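Long-range contact in phospholipase C beta (Meleagris gallopavo, PDB 1JAD), which belongs to the phospholipase C beta family, here as its C-terminal region, an elongated coiled-coil-like bundle of long helices that pairs into a dimer: residues M7-P16 with L185-K196. Numbering follows the deposited sequence.
With SO4 (sulfate ion), chain C.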
loop_
_atom_site.group_PDB
_atom_site.type_symbol
_atom_site.label_atom_id
_atom_site.label_comp_id
_atom_site.label_asym_id
_atom_site.label_seq_id
_atom_site.Cartn_x
_atom_site.Cartn_y
_atom_site.Cartn_z
HETATM N N MSE A 7 22.466 -27.421 -4.685
HETATM C CA MSE A 7 21.497 -26.686 -3.866
HETATM C C MSE A 7 20.651 -25.731 -4.705
HETATM O O MSE A 7 19.430 -25.668 -4.557
HETATM C CB MSE A 7 22.219 -25.871 -2.787
HETATM C CG MSE A 7 22.846 -26.658 -1.637
HETATM SE SE MSE A 7 21.652 -27.338 -0.443
HETATM C CE MSE A 7 20.887 -28.677 -1.397
ATOM N N LYS A 8 21.318 -24.980 -5.577
ATOM C CA LYS A 8 20.654 -24.007 -6.440
ATOM C C LYS A 8 19.592 -24.625 -7.351
ATOM O O LYS A 8 18.798 -23.912 -7.974
ATOM C CB LYS A 8 21.694 -23.252 -7.285
ATOM C CG LYS A 8 22.606 -24.127 -8.136
ATOM C CD LYS A 8 23.512 -24.992 -7.271
ATOM C CE LYS A 8 24.446 -25.845 -8.114
ATOM N NZ LYS A 8 25.298 -26.711 -7.255
ATOM N N GLU A 9 19.581 -25.949 -7.426
ATOM C CA GLU A 9 18.610 -26.647 -8.253
ATOM C C GLU A 9 17.312 -26.814 -7.461
ATOM O O GLU A 9 16.211 -26.676 -7.997
ATOM C CB GLU A 9 19.145 -28.031 -8.648
ATOM C CG GLU A 9 20.522 -28.026 -9.304
ATOM C CD GLU A 9 20.981 -29.422 -9.712
ATOM O OE1 GLU A 9 20.987 -30.324 -8.842
ATOM O OE2 GLU A 9 21.342 -29.617 -10.898
ATOM N N VAL A 10 17.459 -27.096 -6.172
ATOM C CA VAL A 10 16.313 -27.325 -5.304
ATOM C C VAL A 10 15.882 -26.146 -4.424
ATOM O O VAL A 10 14.920 -26.267 -3.666
ATOM C CB VAL A 10 16.571 -28.563 -4.410
ATOM C CG1 VAL A 10 16.792 -29.797 -5.279
ATOM C CG2 VAL A 10 17.776 -28.325 -3.514
ATOM N N THR A 11 16.584 -25.018 -4.517
ATOM C CA THR A 11 16.230 -23.831 -3.733
ATOM C C THR A 11 16.006 -22.635 -4.653
ATOM O O THR A 11 16.222 -21.492 -4.252
ATOM C CB THR A 11 17.344 -23.422 -2.741
ATOM O OG1 THR A 11 18.479 -22.922 -3.463
ATOM C CG2 THR A 11 17.765 -24.608 -1.900
ATOM N N GLN A 12 15.576 -22.889 -5.884
ATOM C CA GLN A 12 15.371 -21.796 -6.827
ATOM C C GLN A 12 14.039 -21.067 -6.649
ATOM O O GLN A 12 12.966 -21.683 -6.610
ATOM C CB GLN A 12 15.525 -22.305 -8.263
ATOM C CG GLN A 12 15.335 -21.226 -9.321
ATOM C CD GLN A 12 15.938 -21.612 -10.659
ATOM O OE1 GLN A 12 15.683 -22.700 -11.175
ATOM N NE2 GLN A 12 16.743 -20.717 -11.228
ATOM N N LEU A 13 14.128 -19.746 -6.542
ATOM C CA LEU A 13 12.960 -18.900 -6.348
ATOM C C LEU A 13 12.872 -17.801 -7.407
ATOM O O LEU A 13 13.877 -17.429 -8.007
ATOM C CB LEU A 13 13.019 -18.276 -4.950
ATOM C CG LEU A 13 13.071 -19.258 -3.771
ATOM C CD1 LEU A 13 13.262 -18.490 -2.467
ATOM C CD2 LEU A 13 11.794 -20.097 -3.733
ATOM N N PRO A 14 11.658 -17.277 -7.658
ATOM C CA PRO A 14 11.425 -16.216 -8.644
ATOM C C PRO A 14 12.102 -14.921 -8.219
ATOM O O PRO A 14 11.725 -14.313 -7.213
ATOM C CB PRO A 14 9.900 -16.083 -8.646
ATOM C CG PRO A 14 9.445 -17.468 -8.222
ATOM C CD PRO A 14 10.378 -17.660 -7.050
ATOM N N GLU A 15 13.097 -14.500 -8.989
ATOM C CA GLU A 15 13.813 -13.274 -8.676
ATOM C C GLU A 15 12.883 -12.055 -8.554
ATOM O O GLU A 15 12.071 -11.785 -9.435
ATOM C CB GLU A 15 14.929 -13.036 -9.712
ATOM C CG GLU A 15 14.583 -13.309 -11.183
ATOM C CD GLU A 15 14.549 -14.796 -11.557
ATOM O OE1 GLU A 15 14.388 -15.086 -12.761
ATOM O OE2 GLU A 15 14.682 -15.672 -10.672
ATOM N N PRO A 16 13.013 -11.299 -7.449
ATOM C CA PRO A 16 12.225 -10.106 -7.135
ATOM C C PRO A 16 12.060 -9.089 -8.259
ATOM O O PRO A 16 13.038 -8.547 -8.758
ATOM C CB PRO A 16 12.971 -9.530 -5.936
ATOM C CG PRO A 16 13.402 -10.783 -5.225
ATOM C CD PRO A 16 14.026 -11.504 -6.396
ATOM N N LEU A 185 16.669 -23.860 5.306
ATOM C CA LEU A 185 17.432 -23.133 4.297
ATOM C C LEU A 185 16.545 -22.340 3.320
ATOM O O LEU A 185 16.679 -21.123 3.193
ATOM C CB LEU A 185 18.304 -24.116 3.517
ATOM C CG LEU A 185 19.140 -23.491 2.403
ATOM C CD1 LEU A 185 20.180 -22.505 2.981
ATOM C CD2 LEU A 185 19.803 -24.598 1.641
ATOM N N LEU A 186 15.654 -23.030 2.614
ATOM C CA LEU A 186 14.752 -22.353 1.673
ATOM C C LEU A 186 14.035 -21.241 2.404
ATOM O O LEU A 186 13.893 -20.119 1.905
ATOM C CB LEU A 186 13.705 -23.318 1.132
ATOM C CG LEU A 186 14.107 -24.414 0.155
ATOM C CD1 LEU A 186 15.364 -25.117 0.627
ATOM C CD2 LEU A 186 12.935 -25.386 0.034
ATOM N N THR A 187 13.583 -21.558 3.607
ATOM C CA THR A 187 12.877 -20.574 4.400
ATOM C C THR A 187 13.723 -19.323 4.565
ATOM O O THR A 187 13.213 -18.207 4.462
ATOM C CB THR A 187 12.482 -21.171 5.764
ATOM O OG1 THR A 187 11.444 -22.142 5.559
ATOM C CG2 THR A 187 11.985 -20.101 6.696
ATOM N N GLU A 188 15.017 -19.494 4.805
ATOM C CA GLU A 188 15.897 -18.338 4.952
ATOM C C GLU A 188 16.060 -17.630 3.603
ATOM O O GLU A 188 16.006 -16.403 3.524
ATOM C CB GLU A 188 17.254 -18.773 5.523
ATOM C CG GLU A 188 17.180 -19.176 7.006
ATOM C CD GLU A 188 18.490 -19.738 7.593
ATOM O OE1 GLU A 188 18.494 -20.051 8.803
ATOM O OE2 GLU A 188 19.503 -19.882 6.867
ATOM N N LYS A 189 16.247 -18.390 2.533
ATOM C CA LYS A 189 16.389 -17.770 1.221
ATOM C C LYS A 189 15.055 -17.101 0.835
ATOM O O LYS A 189 15.036 -15.957 0.372
ATOM C CB LYS A 189 16.790 -18.826 0.191
ATOM C CG LYS A 189 17.040 -18.289 -1.214
ATOM C CD LYS A 189 17.467 -19.423 -2.151
ATOM C CE LYS A 189 17.775 -18.891 -3.543
ATOM N NZ LYS A 189 18.129 -19.966 -4.513
ATOM N N THR A 190 13.933 -17.798 1.026
ATOM C CA THR A 190 12.631 -17.193 0.705
ATOM C C THR A 190 12.491 -15.878 1.477
ATOM O O THR A 190 11.970 -14.892 0.963
ATOM C CB THR A 190 11.466 -18.134 1.060
ATOM O OG1 THR A 190 11.608 -19.365 0.332
ATOM C CG2 THR A 190 10.135 -17.493 0.698
ATOM N N ALA A 191 12.978 -15.840 2.710
ATOM C CA ALA A 191 12.906 -14.605 3.473
ATOM C C ALA A 191 13.735 -13.505 2.790
ATOM O O ALA A 191 13.326 -12.330 2.754
ATOM C CB ALA A 191 13.404 -14.832 4.871
ATOM N N ARG A 192 14.897 -13.866 2.247
ATOM C CA ARG A 192 15.720 -12.860 1.576
ATOM C C ARG A 192 15.024 -12.379 0.308
ATOM O O ARG A 192 14.978 -11.184 0.043
ATOM C CB ARG A 192 17.125 -13.413 1.249
ATOM C CG ARG A 192 17.976 -12.509 0.339
ATOM C CD ARG A 192 19.475 -12.842 0.405
ATOM N NE ARG A 192 19.742 -14.256 0.145
ATOM C CZ ARG A 192 19.839 -14.773 -1.071
ATOM N NH1 ARG A 192 19.699 -13.977 -2.121
ATOM N NH2 ARG A 192 20.031 -16.082 -1.233
ATOM N N TYR A 193 14.480 -13.299 -0.480
ATOM C CA TYR A 193 13.775 -12.896 -1.696
ATOM C C TYR A 193 12.532 -12.053 -1.408
ATOM O O TYR A 193 12.216 -11.129 -2.163
ATOM C CB TYR A 193 13.378 -14.121 -2.520
ATOM C CG TYR A 193 14.477 -14.621 -3.450
ATOM C CD1 TYR A 193 15.759 -14.928 -2.963
ATOM C CD2 TYR A 193 14.233 -14.789 -4.819
ATOM C CE1 TYR A 193 16.765 -15.387 -3.810
ATOM C CE2 TYR A 193 15.230 -15.248 -5.675
ATOM C CZ TYR A 193 16.490 -15.546 -5.166
ATOM O OH TYR A 193 17.464 -16.030 -6.008
ATOM N N GLN A 194 11.830 -12.346 -0.317
ATOM C CA GLN A 194 10.625 -11.574 -0.017
ATOM C C GLN A 194 10.980 -10.163 0.436
ATOM O O GLN A 194 10.367 -9.183 0.015
ATOM C CB GLN A 194 9.763 -12.281 1.038
ATOM C CG GLN A 194 8.591 -11.426 1.487
ATOM C CD GLN A 194 7.659 -12.108 2.479
ATOM O OE1 GLN A 194 6.892 -11.437 3.159
ATOM N NE2 GLN A 194 7.697 -13.428 2.545
ATOM N N GLN A 195 11.996 -10.061 1.280
ATOM C CA GLN A 195 12.452 -8.779 1.777
ATOM C C GLN A 195 12.842 -7.843 0.634
ATOM O O GLN A 195 12.457 -6.671 0.610
ATOM C CB GLN A 195 13.625 -9.020 2.730
ATOM C CG GLN A 195 14.458 -7.801 3.091
ATOM C CD GLN A 195 15.431 -7.422 1.979
ATOM O OE1 GLN A 195 16.339 -8.196 1.635
ATOM N NE2 GLN A 195 15.235 -6.239 1.399
ATOM N N LYS A 196 13.601 -8.361 -0.321
ATOM C CA LYS A 196 14.057 -7.559 -1.451
ATOM C C LYS A 196 12.840 -7.160 -2.294
ATOM O O LYS A 196 12.733 -6.028 -2.773
ATOM C CB LYS A 196 15.034 -8.385 -2.299
ATOM C CG LYS A 196 16.124 -7.589 -3.027
ATOM C CD LYS A 196 15.599 -6.516 -3.964
ATOM C CE LYS A 196 16.764 -5.719 -4.578
ATOM N NZ LYS A 196 17.663 -5.076 -3.549
HETATM S S SO4 C . 20.992 -16.857 -4.880
HETATM O O1 SO4 C . 22.237 -17.068 -4.107
HETATM O O2 SO4 C . 21.309 -16.351 -6.234
HETATM O O3 SO4 C . 20.154 -15.858 -4.191
HETATM O O4 SO4 C . 20.261 -18.139 -4.996
HETATM O O HOH W 1 16.941 -18.657 -6.738
#
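Lys-189 reaches from helix 161-245 to Thr-11 and hands its ammonium to two oxygens of that residue: NZ bonds to Thr-11 OG1 at 3.2 Å and also to Thr-11 O, at a distance modelled as very short. The lysine chain is fully extended, with CG anti to the backbone N (chi1 -177°), which carries NZ the whole way across to the loop. The methyl Thr-11 CG2 packs on Leu-186 CD1 at 3.5 Å and, more loosely, on Leu-185 CD2. Further along the helix, Leu-13 lays CB over one face of the Tyr-193 ring as a CH-pi contact, 4.1 Å from the centroid, while its CD1 meets Thr-190 OG1 and CA. Pro-14 O sits at the ring edge, in plane, and Pro-16 CD approaches Tyr-193 CD2 obliquely at 3.6 Å. The N-terminal segment 7-16 thus runs as an irregular strap over helix 161-245 of this long helical bundle, and also leans on helix 75-155, where Val-10 touches Ile-139, Leu-13 Asn-135 and Pro-14 Ser-131. One water links Leu-13 N, Lys-189 NZ (2.8 Å) and Tyr-193 OH. Next to it a sulfate, probably from the crystallisation liquor, offers O3 to the in-plane edge of the Arg-192 guanidinium, 2.8 Å from NH1, and takes a weak bond from Lys-189 NZ through O4. In the loop, Thr-11 OG1 is steadied by donating to Met-7 O from above the carbonyl plane. Thr-190 OG1 likewise bonds back to Leu-186 O and to Ser-132 of helix 75-155.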